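Local coordinates for spectinomycin phosphotransferase (Legionella pneumophila, PDB 3I1A), which acts as an antibiotic resistance factor, a kinase-like enzyme that probably transfers phosphate from a nucleotide to spectinomycin, at residues Ser72-Ile77 with Leu125-Glu130; Ile78-Ile81 with Lys87-Gln90; Lys116-Leu121 with Pro257-Tyr262; Gln140-Ile145 with Cys209-His214. One frame throughout, in Å; residues are numbered along the deposited sequence.

Contact 1. Residues Ser72-Ile77 with Leu125-Glu130; sequences SGIKEI and LRQIHE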
# COMPACT_ATOMS: atom_id res chain seq x y z
N SER A 72 -18.06 -11.32 -0.23
CA SER A 72 -17.52 -12.29 -1.18
C SER A 72 -16.88 -13.46 -0.45
O SER A 72 -16.45 -14.44 -1.07
CB SER A 72 -16.48 -11.61 -2.07
OG SER A 72 -16.12 -12.42 -3.17
N GLY A 73 -16.80 -13.36 0.88
CA GLY A 73 -16.22 -14.43 1.67
C GLY A 73 -14.73 -14.41 2.00
O GLY A 73 -14.27 -15.31 2.72
N ILE A 74 -13.97 -13.44 1.49
CA ILE A 74 -12.53 -13.39 1.81
C ILE A 74 -12.43 -13.24 3.33
O ILE A 74 -13.07 -12.38 3.94
CB ILE A 74 -11.82 -12.20 1.12
CG1 ILE A 74 -11.62 -12.50 -0.37
CG2 ILE A 74 -10.44 -11.96 1.74
CD1 ILE A 74 -12.87 -12.50 -1.20
N LYS A 75 -11.63 -14.10 3.95
CA LYS A 75 -11.50 -14.08 5.40
C LYS A 75 -10.30 -13.32 5.95
O LYS A 75 -10.36 -12.80 7.08
CB LYS A 75 -11.45 -15.51 5.93
CG LYS A 75 -12.70 -16.34 5.64
CD LYS A 75 -12.49 -17.80 6.05
CE LYS A 75 -13.70 -18.66 5.65
NZ LYS A 75 -13.58 -20.08 6.12
N GLU A 76 -9.24 -13.26 5.15
CA GLU A 76 -7.97 -12.66 5.57
C GLU A 76 -7.86 -11.15 5.54
O GLU A 76 -6.88 -10.61 5.03
CB GLU A 76 -6.81 -13.29 4.76
CG GLU A 76 -6.59 -14.80 5.01
CD GLU A 76 -7.62 -15.70 4.34
OE1 GLU A 76 -8.55 -15.21 3.66
OE2 GLU A 76 -7.47 -16.93 4.47
N ILE A 77 -8.87 -10.49 6.09
CA ILE A 77 -8.95 -9.04 6.18
C ILE A 77 -9.35 -8.68 7.62
O ILE A 77 -10.13 -9.40 8.25
CB ILE A 77 -10.07 -8.52 5.24
CG1 ILE A 77 -9.75 -8.89 3.79
CG2 ILE A 77 -10.24 -7.01 5.42
CD1 ILE A 77 -10.72 -8.30 2.80
N LEU A 125 -4.82 -13.90 -2.49
CA LEU A 125 -4.66 -12.93 -3.55
C LEU A 125 -5.34 -13.47 -4.81
O LEU A 125 -5.88 -12.70 -5.59
CB LEU A 125 -3.19 -12.64 -3.80
CG LEU A 125 -2.90 -11.35 -4.56
CD1 LEU A 125 -3.54 -10.16 -3.84
CD2 LEU A 125 -1.39 -11.13 -4.61
N ARG A 126 -5.35 -14.79 -5.02
CA ARG A 126 -6.06 -15.29 -6.20
C ARG A 126 -7.56 -15.05 -6.02
O ARG A 126 -8.27 -14.71 -6.98
CB ARG A 126 -5.78 -16.80 -6.39
CG ARG A 126 -6.49 -17.44 -7.61
CD ARG A 126 -5.98 -16.89 -8.93
NE ARG A 126 -6.71 -17.44 -10.08
CZ ARG A 126 -6.56 -18.68 -10.55
NH1 ARG A 126 -5.70 -19.53 -9.98
NH2 ARG A 126 -7.28 -19.09 -11.60
N GLN A 127 -8.05 -15.22 -4.80
CA GLN A 127 -9.47 -14.99 -4.49
C GLN A 127 -9.85 -13.55 -4.81
O GLN A 127 -10.92 -13.29 -5.36
CB GLN A 127 -9.76 -15.21 -3.00
CG GLN A 127 -10.12 -16.63 -2.59
CD GLN A 127 -10.69 -16.65 -1.19
OE1 GLN A 127 -9.97 -16.44 -0.22
NE2 GLN A 127 -12.00 -16.86 -1.07
N ILE A 128 -8.97 -12.64 -4.44
CA ILE A 128 -9.21 -11.22 -4.66
C ILE A 128 -9.22 -10.94 -6.16
O ILE A 128 -10.14 -10.30 -6.68
CB ILE A 128 -8.11 -10.36 -3.95
CG1 ILE A 128 -8.30 -10.43 -2.43
CG2 ILE A 128 -8.19 -8.89 -4.41
CD1 ILE A 128 -7.03 -10.08 -1.63
N HIS A 129 -8.22 -11.44 -6.87
CA HIS A 129 -8.16 -11.20 -8.31
C HIS A 129 -9.33 -11.81 -9.07
O HIS A 129 -9.68 -11.33 -10.14
CB HIS A 129 -6.85 -11.74 -8.89
CG HIS A 129 -5.64 -11.01 -8.39
ND1 HIS A 129 -4.35 -11.46 -8.61
CD2 HIS A 129 -5.52 -9.84 -7.73
CE1 HIS A 129 -3.50 -10.58 -8.10
NE2 HIS A 129 -4.18 -9.59 -7.56
N GLU A 130 -9.95 -12.85 -8.53
CA GLU A 130 -11.07 -13.44 -9.24
C GLU A 130 -12.41 -12.88 -8.82
O GLU A 130 -13.45 -13.27 -9.38
CB GLU A 130 -11.07 -14.96 -9.05
CG GLU A 130 -9.84 -15.64 -9.62
CD GLU A 130 -10.06 -17.10 -9.91
OE1 GLU A 130 -10.65 -17.78 -9.05
OE2 GLU A 130 -9.65 -17.57 -10.98
O HOH W 1 -10.46 -16.45 2.50

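Contact 2. Residues Ile78-Ile81 with Lys87-Gln90; sequences IFPI and KLFQ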
# COMPACT_ATOMS: atom_id res chain seq x y z
N ILE A 78 -8.82 -7.58 8.14
CA ILE A 78 -9.21 -7.16 9.48
C ILE A 78 -10.39 -6.26 9.17
O ILE A 78 -10.22 -5.10 8.81
CB ILE A 78 -8.12 -6.37 10.20
CG1 ILE A 78 -6.92 -7.28 10.45
CG2 ILE A 78 -8.68 -5.83 11.54
CD1 ILE A 78 -5.68 -6.55 10.93
N PHE A 79 -11.60 -6.82 9.27
CA PHE A 79 -12.83 -6.09 8.98
C PHE A 79 -13.29 -5.21 10.12
O PHE A 79 -13.01 -5.48 11.29
CB PHE A 79 -13.99 -7.04 8.68
CG PHE A 79 -13.80 -7.88 7.45
CD1 PHE A 79 -13.44 -9.23 7.56
CD2 PHE A 79 -14.00 -7.33 6.20
CE1 PHE A 79 -13.27 -10.02 6.41
CE2 PHE A 79 -13.84 -8.11 5.05
CZ PHE A 79 -13.47 -9.46 5.16
N PRO A 80 -14.02 -4.13 9.78
CA PRO A 80 -14.54 -3.23 10.80
C PRO A 80 -15.54 -3.99 11.63
O PRO A 80 -16.09 -5.01 11.18
CB PRO A 80 -15.27 -2.16 9.99
CG PRO A 80 -14.53 -2.10 8.72
CD PRO A 80 -14.18 -3.57 8.43
N ILE A 81 -15.77 -3.51 12.85
CA ILE A 81 -16.79 -4.09 13.72
C ILE A 81 -18.12 -3.63 13.08
O ILE A 81 -18.23 -2.49 12.64
CB ILE A 81 -16.69 -3.50 15.15
CG1 ILE A 81 -15.35 -3.87 15.80
CG2 ILE A 81 -17.87 -3.98 16.01
CD1 ILE A 81 -15.11 -5.36 15.89
N LYS A 87 -23.87 -2.68 9.39
CA LYS A 87 -23.09 -1.93 8.39
C LYS A 87 -21.64 -1.87 8.86
O LYS A 87 -21.38 -1.94 10.08
CB LYS A 87 -23.65 -0.51 8.25
CG LYS A 87 -25.07 -0.49 7.72
CD LYS A 87 -25.84 0.74 8.15
CE LYS A 87 -25.27 2.02 7.57
NZ LYS A 87 -26.09 3.23 7.87
N LEU A 88 -20.70 -1.72 7.93
CA LEU A 88 -19.27 -1.67 8.26
C LEU A 88 -18.79 -0.29 8.74
O LEU A 88 -17.62 -0.10 9.05
CB LEU A 88 -18.43 -2.15 7.07
CG LEU A 88 -18.57 -3.66 6.75
CD1 LEU A 88 -17.59 -4.03 5.62
CD2 LEU A 88 -18.27 -4.49 7.99
N PHE A 89 -19.71 0.67 8.81
CA PHE A 89 -19.35 1.98 9.29
C PHE A 89 -20.63 2.75 9.57
O PHE A 89 -21.68 2.43 8.99
CB PHE A 89 -18.48 2.71 8.25
CG PHE A 89 -19.23 3.17 7.02
CD1 PHE A 89 -19.75 4.46 6.94
CD2 PHE A 89 -19.40 2.32 5.93
CE1 PHE A 89 -20.42 4.90 5.80
CE2 PHE A 89 -20.07 2.75 4.78
CZ PHE A 89 -20.58 4.05 4.72
N GLN A 90 -20.56 3.73 10.47
CA GLN A 90 -21.70 4.55 10.82
C GLN A 90 -21.59 5.92 10.17
O GLN A 90 -20.64 6.68 10.40
CB GLN A 90 -21.78 4.74 12.33
CG GLN A 90 -23.05 5.49 12.75
CD GLN A 90 -24.30 4.69 12.42
OE1 GLN A 90 -24.39 3.50 12.74
NE2 GLN A 90 -25.28 5.33 11.78
O HOH W 2 -17.34 0.07 11.92

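Contact 3. Residues Lys116-Leu121 with Pro257-Tyr262; sequences KQWKQL and PHEIQY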
# COMPACT_ATOMS: atom_id res chain seq x y z
N LYS A 116 3.45 -22.27 4.92
CA LYS A 116 2.00 -22.37 4.97
C LYS A 116 1.35 -21.00 4.73
O LYS A 116 0.38 -20.87 3.96
CB LYS A 116 1.59 -22.95 6.32
CG LYS A 116 0.11 -23.18 6.49
CD LYS A 116 -0.15 -23.95 7.78
CE LYS A 116 -1.60 -24.36 7.90
NZ LYS A 116 -1.82 -25.04 9.20
N GLN A 117 1.92 -19.97 5.34
CA GLN A 117 1.40 -18.61 5.16
C GLN A 117 1.64 -18.08 3.74
O GLN A 117 0.85 -17.30 3.23
CB GLN A 117 2.00 -17.68 6.22
CG GLN A 117 1.56 -18.07 7.62
CD GLN A 117 2.37 -17.42 8.75
OE1 GLN A 117 3.50 -17.02 8.57
NE2 GLN A 117 1.77 -17.36 9.93
N TRP A 118 2.73 -18.50 3.10
CA TRP A 118 2.98 -18.05 1.74
C TRP A 118 1.90 -18.64 0.85
O TRP A 118 1.38 -17.97 -0.03
CB TRP A 118 4.34 -18.50 1.24
CG TRP A 118 5.43 -17.55 1.60
CD1 TRP A 118 6.41 -17.74 2.53
CD2 TRP A 118 5.66 -16.25 1.03
NE1 TRP A 118 7.25 -16.64 2.56
CE2 TRP A 118 6.81 -15.71 1.66
CE3 TRP A 118 5.01 -15.50 0.05
CZ2 TRP A 118 7.32 -14.45 1.33
CZ3 TRP A 118 5.52 -14.23 -0.28
CH2 TRP A 118 6.67 -13.73 0.36
N LYS A 119 1.56 -19.91 1.09
CA LYS A 119 0.52 -20.56 0.31
C LYS A 119 -0.83 -19.87 0.52
O LYS A 119 -1.56 -19.63 -0.45
CB LYS A 119 0.42 -22.04 0.68
CG LYS A 119 1.60 -22.85 0.18
CD LYS A 119 1.51 -24.34 0.54
CE LYS A 119 2.81 -25.06 0.11
NZ LYS A 119 2.93 -26.46 0.61
N GLN A 120 -1.14 -19.54 1.78
CA GLN A 120 -2.39 -18.87 2.13
C GLN A 120 -2.44 -17.50 1.44
O GLN A 120 -3.50 -17.07 0.96
CB GLN A 120 -2.49 -18.70 3.65
CG GLN A 120 -3.73 -17.94 4.09
CD GLN A 120 -3.81 -17.75 5.60
OE1 GLN A 120 -2.79 -17.74 6.31
NE2 GLN A 120 -5.04 -17.55 6.09
N LEU A 121 -1.30 -16.80 1.39
CA LEU A 121 -1.27 -15.49 0.74
C LEU A 121 -1.58 -15.66 -0.75
O LEU A 121 -2.32 -14.86 -1.34
CB LEU A 121 0.08 -14.80 0.94
CG LEU A 121 0.30 -13.48 0.18
CD1 LEU A 121 -0.69 -12.41 0.68
CD2 LEU A 121 1.74 -13.00 0.37
N PRO A 257 13.70 -17.44 -3.82
CA PRO A 257 13.04 -18.44 -4.67
C PRO A 257 11.96 -19.30 -4.01
O PRO A 257 10.89 -19.48 -4.58
CB PRO A 257 14.22 -19.25 -5.20
CG PRO A 257 15.29 -18.22 -5.31
CD PRO A 257 15.16 -17.49 -4.01
N HIS A 258 12.21 -19.81 -2.81
CA HIS A 258 11.20 -20.66 -2.18
C HIS A 258 9.89 -19.94 -1.86
O HIS A 258 8.82 -20.56 -1.80
CB HIS A 258 11.74 -21.32 -0.91
CG HIS A 258 11.99 -20.37 0.22
ND1 HIS A 258 13.21 -19.78 0.44
CD2 HIS A 258 11.16 -19.89 1.18
CE1 HIS A 258 13.13 -18.97 1.49
NE2 HIS A 258 11.89 -19.02 1.96
N GLU A 259 9.97 -18.63 -1.63
CA GLU A 259 8.80 -17.84 -1.30
C GLU A 259 7.93 -17.80 -2.54
O GLU A 259 6.70 -17.90 -2.45
CB GLU A 259 9.23 -16.42 -0.91
CG GLU A 259 10.15 -16.43 0.32
CD GLU A 259 10.78 -15.10 0.60
OE1 GLU A 259 10.87 -14.25 -0.32
OE2 GLU A 259 11.21 -14.91 1.76
N ILE A 260 8.57 -17.65 -3.70
CA ILE A 260 7.86 -17.62 -4.97
C ILE A 260 7.15 -18.95 -5.22
O ILE A 260 5.97 -19.00 -5.61
CB ILE A 260 8.83 -17.28 -6.10
CG1 ILE A 260 9.41 -15.88 -5.85
CG2 ILE A 260 8.13 -17.35 -7.44
CD1 ILE A 260 10.48 -15.48 -6.83
N GLN A 261 7.85 -20.05 -4.95
CA GLN A 261 7.29 -21.39 -5.13
C GLN A 261 6.06 -21.63 -4.26
O GLN A 261 5.05 -22.15 -4.73
CB GLN A 261 8.34 -22.46 -4.81
CG GLN A 261 7.81 -23.88 -4.92
CD GLN A 261 8.80 -24.92 -4.40
OE1 GLN A 261 9.94 -24.60 -4.04
NE2 GLN A 261 8.36 -26.18 -4.36
N TYR A 262 6.16 -21.28 -2.98
CA TYR A 262 5.05 -21.47 -2.05
C TYR A 262 3.88 -20.57 -2.46
O TYR A 262 2.70 -20.98 -2.46
CB TYR A 262 5.48 -21.14 -0.61
CG TYR A 262 6.68 -21.90 -0.09
CD1 TYR A 262 7.36 -21.47 1.07
CD2 TYR A 262 7.16 -23.05 -0.73
CE1 TYR A 262 8.48 -22.16 1.56
CE2 TYR A 262 8.28 -23.75 -0.24
CZ TYR A 262 8.93 -23.30 0.90
OH TYR A 262 10.05 -23.98 1.36
O HOH W 3 9.49 -16.04 4.36

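Contact 4. Residues Gln140-Ile145 with Cys209-His214; sequences QLRKEI and CHSDIH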
# COMPACT_ATOMS: atom_id res chain seq x y z
N GLN A 140 -16.08 3.35 -9.61
CA GLN A 140 -15.44 4.03 -8.49
C GLN A 140 -13.95 3.71 -8.35
O GLN A 140 -13.23 4.39 -7.63
CB GLN A 140 -16.14 3.64 -7.18
CG GLN A 140 -17.63 3.81 -7.20
CD GLN A 140 -18.06 5.25 -7.37
OE1 GLN A 140 -17.73 5.90 -8.37
NE2 GLN A 140 -18.81 5.76 -6.40
N LEU A 141 -13.49 2.67 -9.05
CA LEU A 141 -12.08 2.27 -8.98
C LEU A 141 -11.21 2.97 -10.01
O LEU A 141 -11.63 3.16 -11.15
CB LEU A 141 -11.96 0.74 -9.18
CG LEU A 141 -12.44 -0.07 -7.98
CD1 LEU A 141 -12.68 -1.53 -8.41
CD2 LEU A 141 -11.38 0.04 -6.87
N ARG A 142 -10.01 3.36 -9.59
CA ARG A 142 -9.09 3.96 -10.52
C ARG A 142 -8.62 2.83 -11.44
O ARG A 142 -8.54 1.66 -11.03
CB ARG A 142 -7.91 4.58 -9.76
CG ARG A 142 -7.12 3.62 -8.92
CD ARG A 142 -6.39 4.38 -7.85
NE ARG A 142 -5.52 3.49 -7.09
CZ ARG A 142 -4.27 3.21 -7.43
NH1 ARG A 142 -3.75 3.75 -8.52
NH2 ARG A 142 -3.54 2.40 -6.67
N LYS A 143 -8.36 3.19 -12.69
CA LYS A 143 -7.92 2.23 -13.69
C LYS A 143 -6.45 2.43 -14.05
O LYS A 143 -5.96 3.56 -14.07
CB LYS A 143 -8.76 2.39 -14.97
CG LYS A 143 -9.89 1.37 -15.18
CD LYS A 143 -11.01 1.46 -14.18
CE LYS A 143 -11.83 2.73 -14.36
NZ LYS A 143 -12.98 2.71 -13.42
N GLU A 144 -5.74 1.34 -14.32
CA GLU A 144 -4.35 1.46 -14.74
C GLU A 144 -4.38 2.14 -16.11
O GLU A 144 -5.07 1.67 -17.03
CB GLU A 144 -3.70 0.09 -14.90
CG GLU A 144 -2.26 0.11 -15.40
CD GLU A 144 -1.36 0.92 -14.49
OE1 GLU A 144 -1.12 0.44 -13.37
OE2 GLU A 144 -0.94 2.04 -14.88
N ILE A 145 -3.65 3.24 -16.25
CA ILE A 145 -3.56 3.92 -17.56
C ILE A 145 -2.12 4.12 -18.04
O ILE A 145 -1.88 4.84 -19.02
CB ILE A 145 -4.30 5.29 -17.56
CG1 ILE A 145 -3.71 6.24 -16.54
CG2 ILE A 145 -5.79 5.06 -17.28
CD1 ILE A 145 -4.35 7.64 -16.61
N CYS A 209 -7.16 -5.21 -7.81
CA CYS A 209 -5.80 -5.30 -7.27
C CYS A 209 -5.62 -4.47 -6.03
O CYS A 209 -6.23 -3.42 -5.89
CB CYS A 209 -4.76 -4.78 -8.28
SG CYS A 209 -4.54 -5.83 -9.70
N HIS A 210 -4.80 -4.97 -5.11
CA HIS A 210 -4.49 -4.22 -3.91
C HIS A 210 -3.65 -3.00 -4.34
O HIS A 210 -3.90 -1.87 -3.90
CB HIS A 210 -3.71 -5.12 -2.95
CG HIS A 210 -3.28 -4.42 -1.71
ND1 HIS A 210 -2.19 -3.57 -1.67
CD2 HIS A 210 -3.75 -4.49 -0.44
CE1 HIS A 210 -2.01 -3.16 -0.42
NE2 HIS A 210 -2.95 -3.70 0.34
N SER A 211 -2.65 -3.24 -5.19
CA SER A 211 -1.73 -2.23 -5.77
C SER A 211 -0.42 -1.92 -5.04
O SER A 211 0.50 -1.33 -5.62
CB SER A 211 -2.48 -0.92 -6.11
OG SER A 211 -2.51 0.02 -5.03
N ASP A 212 -0.31 -2.35 -3.78
CA ASP A 212 0.90 -2.05 -3.02
C ASP A 212 1.06 -3.14 -1.97
O ASP A 212 1.31 -2.86 -0.78
CB ASP A 212 0.72 -0.67 -2.37
CG ASP A 212 2.02 -0.08 -1.89
OD1 ASP A 212 3.09 -0.48 -2.39
OD2 ASP A 212 1.97 0.80 -1.00
N ILE A 213 0.97 -4.38 -2.42
CA ILE A 213 1.02 -5.49 -1.50
C ILE A 213 2.41 -6.05 -1.22
O ILE A 213 2.78 -7.12 -1.69
CB ILE A 213 -0.02 -6.60 -1.95
CG1 ILE A 213 -0.07 -7.72 -0.92
CG2 ILE A 213 0.28 -7.09 -3.36
CD1 ILE A 213 -0.33 -7.22 0.50
N HIS A 214 3.17 -5.26 -0.46
CA HIS A 214 4.51 -5.63 -0.03
C HIS A 214 4.42 -6.20 1.39
O HIS A 214 3.34 -6.21 1.98
CB HIS A 214 5.47 -4.43 -0.08
CG HIS A 214 5.02 -3.25 0.71
ND1 HIS A 214 5.23 -3.13 2.07
CD2 HIS A 214 4.39 -2.12 0.32
CE1 HIS A 214 4.75 -1.97 2.48
NE2 HIS A 214 4.24 -1.34 1.44

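Contact 1. Residues Ser72-Ile77 with Leu125-Glu130
Q127, on the helix that ends near 129, packs on I74 and reaches E76 through a water, illustrating how one side chain can serve both an apolar and a polar neighbour. Its CB rests 4.2 Å from CG1 of I74, the same methylene that approaches I128 CG1 at 4.4 Å, so I74 leans against two successive residues of the helix. Beyond CB the chain runs on extended (chi2 -167°) and carries the amide past I74 to the water. There OE1 accepts a hydrogen bond from that water at 2.8 Å. The water gives its second proton to E76 OE1, 2.6 Å away, and receives the backbone N-H of K75 at 3.0 Å. One solvent molecule is thus gripped three times, joining two acceptor oxygens, E76 OE1 and Q127 OE1, that sit 4.3 Å apart. The other carboxylate oxygen of E76, OE2, is held by Q120 NE2, about two turns earlier on the same helix. G73 closes helix 61-71 with a Schellman motif, and E76 centres an inverse gamma turn. In this kinase-like fold the loop follows the N-lobe helix and docks on the C lobe: I74 also touches L69 of helix 61-71, while E76 and I128 reach strand 226-228.

Contact 2. Residues Ile78-Ile81 with Lys87-Gln90
P80 sets its CB against the carbonyl oxygen of L88, and the pair shows how a loop can be closed on itself with little direct polar bonding. The van der Waals contacts are few but close. P80 CB lies 3.3 Å from L88 O, the nearest approach between the two segments, and CG follows at 3.7 Å from the same oxygen. The apolar pair is formed by the leucine branch, L88 CD2 coming within 4.2 Å of P80 CD; the same methyl lies 3.9 Å from P80 O. Chi1 of -68° sets the leucine CG beside the backbone N, anti to the carbonyl carbon, and the CD2 branch then reaches both proline atoms.

The polar part runs through solvent. A water stands 2.8 Å from I81 O and 2.9 Å from L88 O, within bonding distance of both, although further acceptors compete for its two protons and both bonds need not hold at once. The backbones are otherwise anchored on the sheet, I81 to A99 and Q90 to I97.

Both segments belong to the passage between helix 61-71 and strand 90-91 in the N lobe of this kinase-like fold. F79, P80 and L88 all press on I66 of that helix, with F79 also meeting H70 edge-to-face, while P80 and I81 touch Y100 and P101 at the end of strand 95-101; P101 belongs to the site where AMP and ADP bind.

Contact 3. Residues Lys116-Leu121 with Pro257-Tyr262
W118 lays the six-membered ring of its indole against E259, a clear instance of an aliphatic stem serving as the partner of an aromatic face. E259 CB stands 3.8 Å from the ring centroid and 21° off the normal, a CH-pi contact. The rest of the glutamate chain runs on extended past the rim, its carboxylate turned 31° from the indole plane. NE1 donates to a water at 2.9 Å, which sits in the ring plane and bonds only weakly to E259 OE2; the other oxygen, OE1, is taken by the backbone N of K256. Nearer the backbone, W118 CB touches Y262 CB at 3.4 Å, and the two side chains cross at about a right angle, W118 CD1 coming to the tyrosine ring at its edge.

These are two helices of the C lobe of the kinase-like fold, 115-129 and 257-267, whose segment axes approach to 8.7 Å and cross at -51°.

At K119 the backbones come close: CA makes a CH···O contact with Y262 O at 3.5 Å, and CG lies 3.4 Å from the same oxygen. An extended chain beyond CG carries NZ onward to a salt bridge with E265. L121 turns instead to L113, W254 and strand 226-228.

Contact 4. Residues Gln140-Ile145 with Cys209-His214
The carbonyl oxygen of E233 takes two hydrogen bonds, from R142 NH2 and from S211 OG, and in this way a strand and a loop that barely touch are tied through a third party. The loop carries the H-x-D-x-x-x-x-N signature, here H210, D212 and N217, which marks the catalytic loop of aminoglycoside phosphotransferases and their protein-kinase relatives; N217 binds magnesium in another structure of this protein, and the metal is absent here. The short, weakly bonded strand 142-143 lies at one edge of the small mixed sheet whose opposite edge, 207-209, runs into that loop.

Across the contact itself, the serine OG sits 3.1 Å from R142 NH2, at the edge of the guanidinium and near its plane. S211 CB follows at 3.5 Å from the same nitrogen. The arginine starts from the crowded position (chi1 59°), with CG between the backbone N and the carbonyl carbon, and then stretches straight from CG to NE, which carries its end toward the loop.

S211 itself has a positive phi of 91°, and the backbone here is held by D242, OD2 taking the N-H of H210 and OD1 that of S211. The H210 ring is fixed at both nitrogens. NE2 bonds to I229 O, while ND1 accepts the backbone N-H of D212 at 3.1 Å, the donor lying 4° out of the ring plane.

Overall arrangement
The four contacts run across both lobes of the enzyme. Contact 2 is nested within the chain loop closed by contact 1, and the two meet where F79 CZ packs 3.2 Å from I74 O. Contacts 1 and 3 share helix 115-129, with centres about 16 Å apart, so the N-lobe loop and helix 257-267 pack against the same helix. Contact 4 lies about 15 Å from contact 1, centre to centre, and nearest the magnesium site, which is empty in this model: the side chain of S211 is about 8 Å from those of N217 and D230. In contact 2, the I81 side chain is about 4 Å from that of P101, which binds AMP and ADP.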